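Long-range contacts in putative drug/sodium antiporter (Escherichia coli, PDB 4Z3N), which is a MATE-family membrane transporter that probably exports the genotoxin colibactin, or a precursor of it, by antiport: residues Ile88-Gly93 with Val170-Gln176; Met411-Ser417 with Ser441-Ala446; Ala52-Trp56 with Asn195-Pro200; His351-Pro356 with Val373-Arg377. All coordinates share one frame; numbering follows the deposited sequence.

Contact 1 of 4, residues Ile88-Gly93 with Val170-Gln176; sequences IQIGMG and VMMGLFQ
Gln89 and Gly173 mark where two membrane helices pass most closely, their CA atoms 4.1 Å apart. The axes of the short segments Ile88-Gly93 and Val170-Gln176 approach to 7.3 Å and run in the same N-to-C sense, crossing at -30°. Such proximity is possible because Gly173 offers bare backbone to its partner: Gln89 O rests 3.3 Å from Gly173 CA, while that same carbonyl accepts the N-H of Gly93 in its own helix. One turn further on, Gly93 returns the gesture with a CA-H...O contact to Gly173 O. Glycine-mediated helix packing of this kind is common in membrane proteins, and here it joins helix 75-101 to helix 162-177 within the N-terminal half of the MATE fold. Around the glycine, longer side chains close the seam. The CG of Met92, anti to its own backbone N, lies 3.4 Å from Gly173 C, and its bent chain then runs beside Leu174, ending with CE 3.9 Å from Leu174 CD1. Gln89 instead extends across Met172 CB and delivers NE2 to Gln176 OE1 at 2.6 Å. The hydrogen bond is noticeably bent (137° at the hydrogen); the donor stands above the carbonyl plane of Gln176, and the two amide planes are turned 48° apart. Gln176 NE2 is held in turn by Thr311 O of helix 286-322, so both ends of this buried amide are gripped and its rotation is fixed. At the opposite end of the contact, Ile88 CG2 meets Val170 CG2 at 3.8 Å.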
# COMPACT_ATOMS: atom_id res chain seq x y z
N ILE A 88 -7.67 5.97 -4.79
CA ILE A 88 -8.00 7.37 -5.09
C ILE A 88 -6.73 8.18 -5.25
O ILE A 88 -6.64 9.05 -6.10
CB ILE A 88 -8.89 8.00 -4.01
CG1 ILE A 88 -10.29 7.36 -4.06
CG2 ILE A 88 -8.95 9.52 -4.16
CD1 ILE A 88 -11.28 7.92 -3.08
N GLN A 89 -5.74 7.87 -4.43
CA GLN A 89 -4.49 8.61 -4.47
C GLN A 89 -3.77 8.46 -5.82
O GLN A 89 -3.31 9.45 -6.37
CB GLN A 89 -3.58 8.17 -3.33
CG GLN A 89 -2.29 8.92 -3.29
CD GLN A 89 -1.24 8.25 -2.44
OE1 GLN A 89 -1.54 7.35 -1.66
NE2 GLN A 89 -0.00 8.68 -2.60
N ILE A 90 -3.70 7.24 -6.34
CA ILE A 90 -2.92 6.92 -7.53
C ILE A 90 -3.67 7.44 -8.76
O ILE A 90 -3.07 7.99 -9.68
CB ILE A 90 -2.63 5.37 -7.64
CG1 ILE A 90 -1.70 4.90 -6.52
CG2 ILE A 90 -1.95 5.01 -8.96
CD1 ILE A 90 -0.30 5.52 -6.58
N GLY A 91 -4.98 7.30 -8.76
CA GLY A 91 -5.80 7.91 -9.79
C GLY A 91 -5.51 9.40 -9.84
O GLY A 91 -5.30 10.00 -10.91
N MET A 92 -5.51 10.03 -8.67
CA MET A 92 -5.16 11.43 -8.60
C MET A 92 -3.71 11.66 -9.08
O MET A 92 -3.48 12.42 -10.01
CB MET A 92 -5.35 11.96 -7.18
CG MET A 92 -5.35 13.49 -7.07
SD MET A 92 -6.73 14.34 -7.88
CE MET A 92 -6.48 16.01 -7.31
N GLY A 93 -2.76 10.97 -8.45
CA GLY A 93 -1.36 11.10 -8.81
C GLY A 93 -1.09 10.82 -10.28
O GLY A 93 -0.27 11.47 -10.93
N VAL A 170 -7.27 11.91 -1.91
CA VAL A 170 -7.24 13.03 -2.85
C VAL A 170 -6.03 13.97 -2.64
O VAL A 170 -5.30 14.28 -3.59
CB VAL A 170 -8.53 13.88 -2.74
CG1 VAL A 170 -8.44 15.14 -3.63
CG2 VAL A 170 -9.74 13.05 -3.10
N MET A 171 -5.84 14.41 -1.40
CA MET A 171 -4.77 15.32 -1.04
C MET A 171 -3.39 14.72 -1.29
O MET A 171 -2.52 15.36 -1.91
CB MET A 171 -4.91 15.74 0.42
CG MET A 171 -6.21 16.47 0.74
SD MET A 171 -6.41 18.06 -0.12
CE MET A 171 -6.81 17.53 -1.78
N MET A 172 -3.19 13.50 -0.80
CA MET A 172 -1.98 12.74 -1.06
C MET A 172 -1.73 12.68 -2.56
O MET A 172 -0.62 12.94 -3.02
CB MET A 172 -2.07 11.32 -0.49
CG MET A 172 -2.13 11.24 1.04
SD MET A 172 -0.49 11.18 1.76
CE MET A 172 0.19 9.74 0.94
N GLY A 173 -2.78 12.34 -3.31
CA GLY A 173 -2.70 12.25 -4.76
C GLY A 173 -2.40 13.58 -5.42
O GLY A 173 -1.68 13.66 -6.42
N LEU A 174 -2.95 14.64 -4.85
CA LEU A 174 -2.70 15.99 -5.33
C LEU A 174 -1.22 16.38 -5.18
O LEU A 174 -0.57 16.76 -6.16
CB LEU A 174 -3.61 16.98 -4.60
CG LEU A 174 -3.59 18.43 -5.07
CD1 LEU A 174 -3.49 18.43 -6.56
CD2 LEU A 174 -4.84 19.15 -4.64
N PHE A 175 -0.67 16.28 -3.98
CA PHE A 175 0.70 16.73 -3.74
C PHE A 175 1.78 15.77 -4.26
O PHE A 175 2.90 16.18 -4.59
CB PHE A 175 0.90 16.99 -2.25
CG PHE A 175 0.26 18.26 -1.77
CD1 PHE A 175 0.94 19.48 -1.83
CD2 PHE A 175 -1.04 18.24 -1.25
CE1 PHE A 175 0.35 20.65 -1.38
CE2 PHE A 175 -1.64 19.43 -0.79
CZ PHE A 175 -0.94 20.63 -0.86
N GLN A 176 1.45 14.49 -4.35
CA GLN A 176 2.33 13.52 -4.99
C GLN A 176 2.37 13.71 -6.53
O GLN A 176 3.43 13.56 -7.15
CB GLN A 176 1.88 12.11 -4.64
CG GLN A 176 2.43 11.07 -5.57
CD GLN A 176 1.87 9.70 -5.32
OE1 GLN A 176 0.71 9.55 -4.91
NE2 GLN A 176 2.68 8.68 -5.54

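Contact 2 of 4, residues Met411-Ser417 with Ser441-Ala446; sequences MRHVFIS and SGTFVA. With OLC ((2R)-2,3-dihydroxypropyl (9Z)-octadec-9-enoate), chain B.
Arg412 and Gly442 bring the two backbones together, with Arg412 O 3.6 Å from Gly442 CA. Followed outward, the Arg412 side chain reads like a path from protein to lipid. CB sits on the methyl of Ala446, at 4.0 Å from its CB. CG, anti to the backbone N, passes obliquely beside Thr443 and comes 3.6 Å from its OG1, and CD continues alongside the same hydroxyl. A bend at chi3 (54°) then turns the chain so that NE lies 3.7 Å from C16 of the bound monoacylglycerol. NH1 is hydrogen-bonded to Ser389 OG of helix 382-399, while NH2 lies beside C16 and C18, at the end of the acyl chain. The same lipid borders His413, with C16 at the ring edge, and its O23 donates a hydrogen bond of 2.9 Å to His413 O. Away from the lipid, the packing is apolar: Ile416 and Val445 meet tip to tip, CG2 to CG2 at 4.0 Å, and Met411 crosses Val445 at about a right angle, SD against CG1. The serines look elsewhere for partners, Ser417 OG to Ala439 O and Ser441 OG to Gly438 O. Helical geometry is lost after His413 and is regained by Ser417, although a single transmembrane span, 404-428, is predicted here. The contact thus has the pattern of a broken membrane helix: the residues flanking the interruption, Arg412 and Ile416, pack on Gly442 of helix 432-453, with a lipid hydroxyl bonded to the carbonyl of His413 at the break.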
# COMPACT_ATOMS: atom_id res chain seq x y z
N MET A 411 -0.02 -12.31 -12.23
CA MET A 411 1.09 -13.18 -12.56
C MET A 411 1.94 -13.44 -11.33
O MET A 411 2.52 -14.50 -11.19
CB MET A 411 1.94 -12.55 -13.67
CG MET A 411 2.94 -13.51 -14.31
SD MET A 411 2.15 -14.73 -15.38
CE MET A 411 0.50 -14.03 -15.45
N ARG A 412 2.02 -12.46 -10.43
CA ARG A 412 2.82 -12.63 -9.21
C ARG A 412 2.10 -13.41 -8.10
O ARG A 412 2.69 -14.29 -7.50
CB ARG A 412 3.29 -11.27 -8.66
CG ARG A 412 4.45 -11.41 -7.68
CD ARG A 412 5.02 -10.09 -7.14
NE ARG A 412 4.02 -9.21 -6.54
CZ ARG A 412 3.62 -8.05 -7.07
NH1 ARG A 412 4.15 -7.63 -8.22
NH2 ARG A 412 2.70 -7.31 -6.46
N HIS A 413 0.85 -13.07 -7.80
CA HIS A 413 0.14 -13.70 -6.69
C HIS A 413 -0.81 -14.87 -6.99
O HIS A 413 -1.23 -15.54 -6.06
CB HIS A 413 -0.65 -12.64 -5.92
CG HIS A 413 0.22 -11.64 -5.22
ND1 HIS A 413 0.56 -10.43 -5.77
CD2 HIS A 413 0.85 -11.70 -4.02
CE1 HIS A 413 1.35 -9.77 -4.93
NE2 HIS A 413 1.54 -10.53 -3.87
N VAL A 414 -1.15 -15.14 -8.25
CA VAL A 414 -2.15 -16.18 -8.53
C VAL A 414 -1.81 -17.20 -9.63
O VAL A 414 -1.71 -18.39 -9.35
CB VAL A 414 -3.51 -15.55 -8.90
CG1 VAL A 414 -4.49 -16.65 -9.30
CG2 VAL A 414 -4.05 -14.79 -7.74
N PHE A 415 -1.65 -16.74 -10.87
CA PHE A 415 -1.52 -17.63 -12.04
C PHE A 415 -0.43 -18.72 -12.00
O PHE A 415 -0.54 -19.74 -12.68
CB PHE A 415 -1.31 -16.78 -13.29
CG PHE A 415 -2.56 -16.08 -13.76
CD1 PHE A 415 -3.79 -16.72 -13.68
CD2 PHE A 415 -2.50 -14.80 -14.30
CE1 PHE A 415 -4.94 -16.08 -14.11
CE2 PHE A 415 -3.64 -14.18 -14.73
CZ PHE A 415 -4.86 -14.81 -14.64
N ILE A 416 0.63 -18.50 -11.23
CA ILE A 416 1.77 -19.41 -11.20
C ILE A 416 1.82 -20.10 -9.85
O ILE A 416 1.93 -21.33 -9.76
CB ILE A 416 3.13 -18.71 -11.48
CG1 ILE A 416 3.11 -18.01 -12.85
CG2 ILE A 416 4.26 -19.73 -11.49
CD1 ILE A 416 3.20 -18.97 -14.01
N SER A 417 1.83 -19.28 -8.80
CA SER A 417 1.89 -19.72 -7.41
C SER A 417 0.93 -20.85 -7.04
O SER A 417 1.35 -21.85 -6.46
CB SER A 417 1.62 -18.53 -6.50
OG SER A 417 2.71 -17.62 -6.51
N SER A 441 7.56 -18.59 -6.69
CA SER A 441 7.77 -18.82 -8.12
C SER A 441 7.02 -17.81 -9.01
O SER A 441 7.43 -17.56 -10.12
CB SER A 441 7.38 -20.26 -8.50
OG SER A 441 5.98 -20.45 -8.43
N GLY A 442 5.91 -17.26 -8.53
CA GLY A 442 5.22 -16.20 -9.23
C GLY A 442 6.02 -14.91 -9.33
O GLY A 442 5.91 -14.19 -10.32
N THR A 443 6.83 -14.63 -8.31
CA THR A 443 7.68 -13.45 -8.29
C THR A 443 8.75 -13.52 -9.36
O THR A 443 9.22 -12.51 -9.88
CB THR A 443 8.35 -13.25 -6.88
OG1 THR A 443 7.39 -12.71 -5.97
CG2 THR A 443 9.55 -12.30 -6.95
N PHE A 444 9.18 -14.73 -9.68
CA PHE A 444 10.25 -14.83 -10.65
C PHE A 444 9.70 -14.71 -12.07
O PHE A 444 10.20 -13.90 -12.85
CB PHE A 444 11.06 -16.11 -10.41
CG PHE A 444 11.87 -16.03 -9.13
CD1 PHE A 444 12.96 -15.16 -9.04
CD2 PHE A 444 11.50 -16.74 -8.01
CE1 PHE A 444 13.69 -15.05 -7.86
CE2 PHE A 444 12.22 -16.64 -6.82
CZ PHE A 444 13.32 -15.79 -6.75
N VAL A 445 8.64 -15.45 -12.38
CA VAL A 445 7.96 -15.34 -13.67
C VAL A 445 7.56 -13.88 -13.97
O VAL A 445 7.85 -13.35 -15.05
CB VAL A 445 6.72 -16.27 -13.69
CG1 VAL A 445 6.04 -16.27 -15.05
CG2 VAL A 445 7.14 -17.67 -13.34
N ALA A 446 6.90 -13.24 -13.01
CA ALA A 446 6.49 -11.85 -13.11
C ALA A 446 7.67 -10.88 -13.30
O ALA A 446 7.53 -9.83 -13.92
CB ALA A 446 5.68 -11.47 -11.87
C18 OLC B . 3.15 -6.64 -2.48
C10 OLC B . 8.36 -13.59 -1.11
C9 OLC B . 7.95 -13.12 0.08
C17 OLC B . 4.12 -7.70 -2.00
C11 OLC B . 7.40 -13.70 -2.28
C8 OLC B . 8.51 -13.73 1.35
C24 OLC B . 1.41 -17.57 -2.92
C16 OLC B . 4.00 -8.91 -2.90
C12 OLC B . 5.99 -13.24 -1.92
C7 OLC B . 8.01 -13.02 2.60
C15 OLC B . 5.05 -9.96 -2.52
C13 OLC B . 5.42 -12.40 -3.07
C6 OLC B . 6.59 -13.45 2.92
C14 OLC B . 4.43 -11.35 -2.60
C5 OLC B . 6.44 -14.95 2.85
C4 OLC B . 4.98 -15.32 2.65
C3 OLC B . 4.37 -14.50 1.52
C2 OLC B . 3.08 -15.11 1.01
C21 OLC B . 2.56 -15.37 -2.71
C1 OLC B . 2.88 -14.74 -0.45
C22 OLC B . 1.63 -16.21 -3.56
O19 OLC B . 3.30 -13.69 -0.91
O25 OLC B . 0.05 -17.92 -3.02
O23 OLC B . 0.38 -15.56 -3.70
O20 OLC B . 2.33 -15.67 -1.35

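Contact 3 of 4, residues Ala52-Trp56 with Asn195-Pro200; sequences ADIFW and NIMLDP
Asp53 and Trp56 both turn CG anti to the carbonyl carbon, beside the backbone N (chi1 -83° and -72°), which carries their end groups across to Asp199 and Pro200. Their helix, 28-56, and helix 181-204 are the first and fifth membrane helices of the N-terminal half of the MATE fold, and the short segments run nearly side by side, 24° apart in direction. Acids from these two helices take part in the cation-coupling site of some archaeal MATE relatives, so the pair here probably corresponds to that region. Asp53 OD1 stands 2.7 Å from Asp199 OD2, the side chains crossing at about a right angle. Asn195 lies close by, its ND2 3.8 Å from Asp53 OD1 and its OD1 3.9 Å from Ala52 CB. Helix 209-232 adds Ser217 beside Asp53 and Asn195, with Val213 and Ala216 against Asp199. One turn from Ala52 along helix 28-56, the indole CD1 of Trp56 meets Asp199 CB at 3.4 Å, the ring standing nearly perpendicular to the carboxylate. Phe55 CE2 lies above one face of the indole; over the opposite face Pro200 makes a CH-pi contact, its CB 4.0 Å from the centroid of the six-membered ring of Trp56.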
# COMPACT_ATOMS: atom_id res chain seq x y z
N ALA A 52 2.64 4.43 20.02
CA ALA A 52 2.09 5.38 20.98
C ALA A 52 0.78 4.86 21.56
O ALA A 52 0.56 4.91 22.77
CB ALA A 52 1.87 6.75 20.34
N ASP A 53 -0.08 4.35 20.69
CA ASP A 53 -1.34 3.78 21.12
C ASP A 53 -1.13 2.73 22.20
O ASP A 53 -1.68 2.85 23.30
CB ASP A 53 -2.11 3.16 19.94
CG ASP A 53 -2.90 4.19 19.17
OD1 ASP A 53 -2.97 5.34 19.64
OD2 ASP A 53 -3.46 3.84 18.10
N ILE A 54 -0.31 1.72 21.91
CA ILE A 54 -0.15 0.61 22.85
C ILE A 54 0.65 1.03 24.09
O ILE A 54 0.42 0.52 25.18
CB ILE A 54 0.52 -0.60 22.19
CG1 ILE A 54 0.67 -1.73 23.20
CG2 ILE A 54 1.86 -0.23 21.60
CD1 ILE A 54 -0.60 -2.03 23.99
N PHE A 55 1.56 1.97 23.92
CA PHE A 55 2.30 2.55 25.04
C PHE A 55 1.35 3.15 26.07
O PHE A 55 1.47 2.91 27.26
CB PHE A 55 3.28 3.61 24.53
CG PHE A 55 3.95 4.42 25.61
CD1 PHE A 55 4.65 3.80 26.63
CD2 PHE A 55 3.92 5.81 25.56
CE1 PHE A 55 5.29 4.55 27.61
CE2 PHE A 55 4.55 6.56 26.53
CZ PHE A 55 5.24 5.93 27.56
N TRP A 56 0.39 3.94 25.59
CA TRP A 56 -0.59 4.58 26.46
C TRP A 56 -1.73 3.65 26.88
O TRP A 56 -2.32 3.84 27.94
CB TRP A 56 -1.18 5.80 25.76
CG TRP A 56 -0.26 6.95 25.67
CD1 TRP A 56 0.18 7.55 24.53
CD2 TRP A 56 0.32 7.68 26.75
NE1 TRP A 56 1.01 8.61 24.83
CE2 TRP A 56 1.12 8.70 26.19
CE3 TRP A 56 0.26 7.56 28.15
CZ2 TRP A 56 1.84 9.61 26.97
CZ3 TRP A 56 0.98 8.46 28.92
CH2 TRP A 56 1.76 9.47 28.33
N ASN A 195 -1.13 12.79 17.55
CA ASN A 195 -1.56 11.56 18.17
C ASN A 195 -0.77 11.30 19.46
O ASN A 195 -1.27 10.69 20.41
CB ASN A 195 -1.41 10.40 17.20
CG ASN A 195 -1.73 9.07 17.83
OD1 ASN A 195 -0.85 8.24 18.04
ND2 ASN A 195 -3.00 8.86 18.14
N ILE A 196 0.47 11.78 19.49
CA ILE A 196 1.35 11.56 20.64
C ILE A 196 0.86 12.33 21.85
O ILE A 196 0.86 11.82 22.97
CB ILE A 196 2.80 11.98 20.34
CG1 ILE A 196 3.50 10.90 19.51
CG2 ILE A 196 3.56 12.22 21.64
CD1 ILE A 196 4.68 11.42 18.70
N MET A 197 0.44 13.57 21.61
CA MET A 197 -0.05 14.44 22.65
C MET A 197 -1.49 14.15 23.07
O MET A 197 -1.84 14.27 24.24
CB MET A 197 0.09 15.89 22.19
CG MET A 197 1.53 16.34 22.08
SD MET A 197 1.77 17.92 21.22
CE MET A 197 3.53 17.84 20.90
N LEU A 198 -2.33 13.75 22.11
CA LEU A 198 -3.76 13.60 22.37
C LEU A 198 -4.09 12.31 23.10
O LEU A 198 -4.95 12.30 23.98
CB LEU A 198 -4.55 13.66 21.07
CG LEU A 198 -4.71 15.03 20.40
CD1 LEU A 198 -5.58 14.89 19.15
CD2 LEU A 198 -5.30 16.04 21.37
N ASP A 199 -3.42 11.22 22.72
CA ASP A 199 -3.62 9.93 23.38
C ASP A 199 -3.62 10.06 24.89
O ASP A 199 -4.50 9.51 25.56
CB ASP A 199 -2.53 8.93 22.98
CG ASP A 199 -2.94 8.05 21.83
OD1 ASP A 199 -4.11 8.17 21.38
OD2 ASP A 199 -2.11 7.23 21.37
N PRO A 200 -2.62 10.78 25.44
CA PRO A 200 -2.62 10.96 26.90
C PRO A 200 -3.85 11.75 27.37
O PRO A 200 -4.51 11.35 28.33
CB PRO A 200 -1.32 11.73 27.16
CG PRO A 200 -0.52 11.62 25.90
CD PRO A 200 -1.49 11.45 24.79

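Contact 4 of 4, residues His351-Pro356 with Val373-Arg377; sequences HIVLAP and VLQTR. With OLC ((2R)-2,3-dihydroxypropyl (9Z)-octadec-9-enoate), chain D.
A helical hairpin in the C-terminal half of the MATE fold sets His351 against Thr376: helix 326-358 and helix 366-379 follow one another in the chain, and the short segments lie antiparallel (167°) with axes 9.0 Å apart. The Thr376 methyl, CG2, points anti to the backbone N and thereby lies over one face of the imidazole in a CH-pi contact, 3.8 Å from CG2 to the His351 ring centroid. Ile352 slides past Thr376 in the opposite direction, CG1 to CG2 at 3.8 Å. Toward the other end, Val373 CG2 rests 3.7 Å from Ala355 O, near the kink at Pro356. Pro356 CG in turn touches Arg377 NH2 at 3.6 Å. The Arg377 chain is extended from CG to NE and runs along a bound monoacylglycerol, whose C4 covers one guanidinium face while Val373 CG1 covers the other. Polar ends look within their own helix or just past it: Thr376 OG1 bonds to Ala372 O, and His351 NE2 to Tyr359 OH. What joins the two helices is therefore largely carbon against carbon or against a flat face, and the Arg377 guanidinium, with hydrocarbon on both sides, takes part through dispersion contacts of its faces.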
# COMPACT_ATOMS: atom_id res chain seq x y z
N HIS A 351 17.60 -9.89 7.28
CA HIS A 351 16.55 -10.71 7.86
C HIS A 351 16.96 -12.17 7.99
O HIS A 351 16.68 -12.81 9.01
CB HIS A 351 15.27 -10.64 7.04
CG HIS A 351 14.08 -11.18 7.78
ND1 HIS A 351 12.88 -11.46 7.16
CD2 HIS A 351 13.90 -11.49 9.09
CE1 HIS A 351 12.02 -11.91 8.05
NE2 HIS A 351 12.61 -11.93 9.23
N ILE A 352 17.61 -12.69 6.95
CA ILE A 352 17.93 -14.10 6.86
C ILE A 352 18.94 -14.50 7.93
O ILE A 352 18.78 -15.51 8.62
CB ILE A 352 18.48 -14.46 5.46
CG1 ILE A 352 17.38 -14.32 4.41
CG2 ILE A 352 19.03 -15.88 5.46
CD1 ILE A 352 17.71 -14.90 3.03
N VAL A 353 19.97 -13.69 8.07
CA VAL A 353 21.01 -13.98 9.02
C VAL A 353 20.53 -13.70 10.46
O VAL A 353 21.01 -14.32 11.39
CB VAL A 353 22.27 -13.16 8.71
CG1 VAL A 353 22.87 -13.64 7.41
CG2 VAL A 353 21.95 -11.68 8.66
N LEU A 354 19.61 -12.76 10.62
CA LEU A 354 19.12 -12.38 11.94
C LEU A 354 18.11 -13.39 12.48
O LEU A 354 18.00 -13.59 13.70
CB LEU A 354 18.48 -10.98 11.89
CG LEU A 354 19.36 -9.78 12.23
CD1 LEU A 354 18.59 -8.49 11.97
CD2 LEU A 354 19.85 -9.84 13.68
N ALA A 355 17.39 -14.04 11.57
CA ALA A 355 16.23 -14.87 11.90
C ALA A 355 16.50 -15.95 12.97
O ALA A 355 15.72 -16.09 13.92
CB ALA A 355 15.67 -15.50 10.63
N PRO A 356 17.60 -16.72 12.81
CA PRO A 356 17.91 -17.81 13.75
C PRO A 356 18.04 -17.34 15.20
O PRO A 356 17.66 -18.04 16.13
CB PRO A 356 19.25 -18.35 13.24
CG PRO A 356 19.32 -17.95 11.81
CD PRO A 356 18.58 -16.64 11.71
N VAL A 373 12.12 -19.45 10.46
CA VAL A 373 13.49 -19.37 9.97
C VAL A 373 13.61 -20.03 8.60
O VAL A 373 14.29 -19.51 7.70
CB VAL A 373 14.50 -20.01 10.98
CG1 VAL A 373 15.91 -20.16 10.36
CG2 VAL A 373 14.55 -19.19 12.27
N LEU A 374 12.94 -21.17 8.42
CA LEU A 374 12.98 -21.88 7.14
C LEU A 374 12.28 -21.09 6.02
O LEU A 374 12.72 -21.13 4.87
CB LEU A 374 12.35 -23.28 7.28
CG LEU A 374 12.35 -24.12 6.01
CD1 LEU A 374 13.74 -24.43 5.53
CD2 LEU A 374 11.57 -25.42 6.19
N GLN A 375 11.22 -20.38 6.38
CA GLN A 375 10.44 -19.55 5.45
C GLN A 375 11.30 -18.38 4.96
O GLN A 375 11.40 -18.11 3.75
CB GLN A 375 9.18 -19.02 6.14
CG GLN A 375 8.33 -18.13 5.26
CD GLN A 375 7.21 -17.41 6.00
OE1 GLN A 375 6.06 -17.87 5.99
NE2 GLN A 375 7.52 -16.27 6.60
N THR A 376 11.91 -17.70 5.93
CA THR A 376 12.77 -16.58 5.63
C THR A 376 13.95 -17.02 4.78
O THR A 376 14.28 -16.37 3.78
CB THR A 376 13.27 -15.91 6.91
OG1 THR A 376 12.15 -15.42 7.66
CG2 THR A 376 14.23 -14.76 6.57
N ARG A 377 14.57 -18.14 5.15
CA ARG A 377 15.75 -18.60 4.43
C ARG A 377 15.42 -18.91 2.98
O ARG A 377 16.24 -18.66 2.07
CB ARG A 377 16.33 -19.85 5.09
CG ARG A 377 16.99 -19.60 6.43
CD ARG A 377 18.07 -20.62 6.63
NE ARG A 377 18.88 -20.35 7.80
CZ ARG A 377 19.01 -21.21 8.81
NH1 ARG A 377 18.38 -22.38 8.78
NH2 ARG A 377 19.78 -20.89 9.84
C9 OLC D . 20.27 -18.60 1.55
C8 OLC D . 20.21 -19.86 2.38
C7 OLC D . 20.91 -19.67 3.71
C6 OLC D . 20.82 -20.91 4.57
C5 OLC D . 21.73 -20.81 5.78
C4 OLC D . 21.83 -22.17 6.46
C3 OLC D . 23.27 -22.56 6.76
C2 OLC D . 23.35 -23.95 7.38
C1 OLC D . 23.17 -23.90 8.89

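In the fold
The centre of contact 1 lies about 13 Å from the centre of the chain, that of contact 2 about 19 Å, and those of contacts 3 and 4 about 24 Å. Burial does not simply follow: contacts 1 and 4 are buried, contacts 2 and 3 only partly. No helix is shared, yet each helix of contact 3 is the chain neighbour of one in contact 1, which is nested inside the loop that contact 3 closes. Contacts 2 and 4 come later, their centres 22 Å apart. Contact 1 combines a glycine crossing with a buried amide-amide bond; contact 3 brings two acids close together beside an indole; contacts 2 and 4 pack apolar groups, with an arginine of each turned to bound lipid.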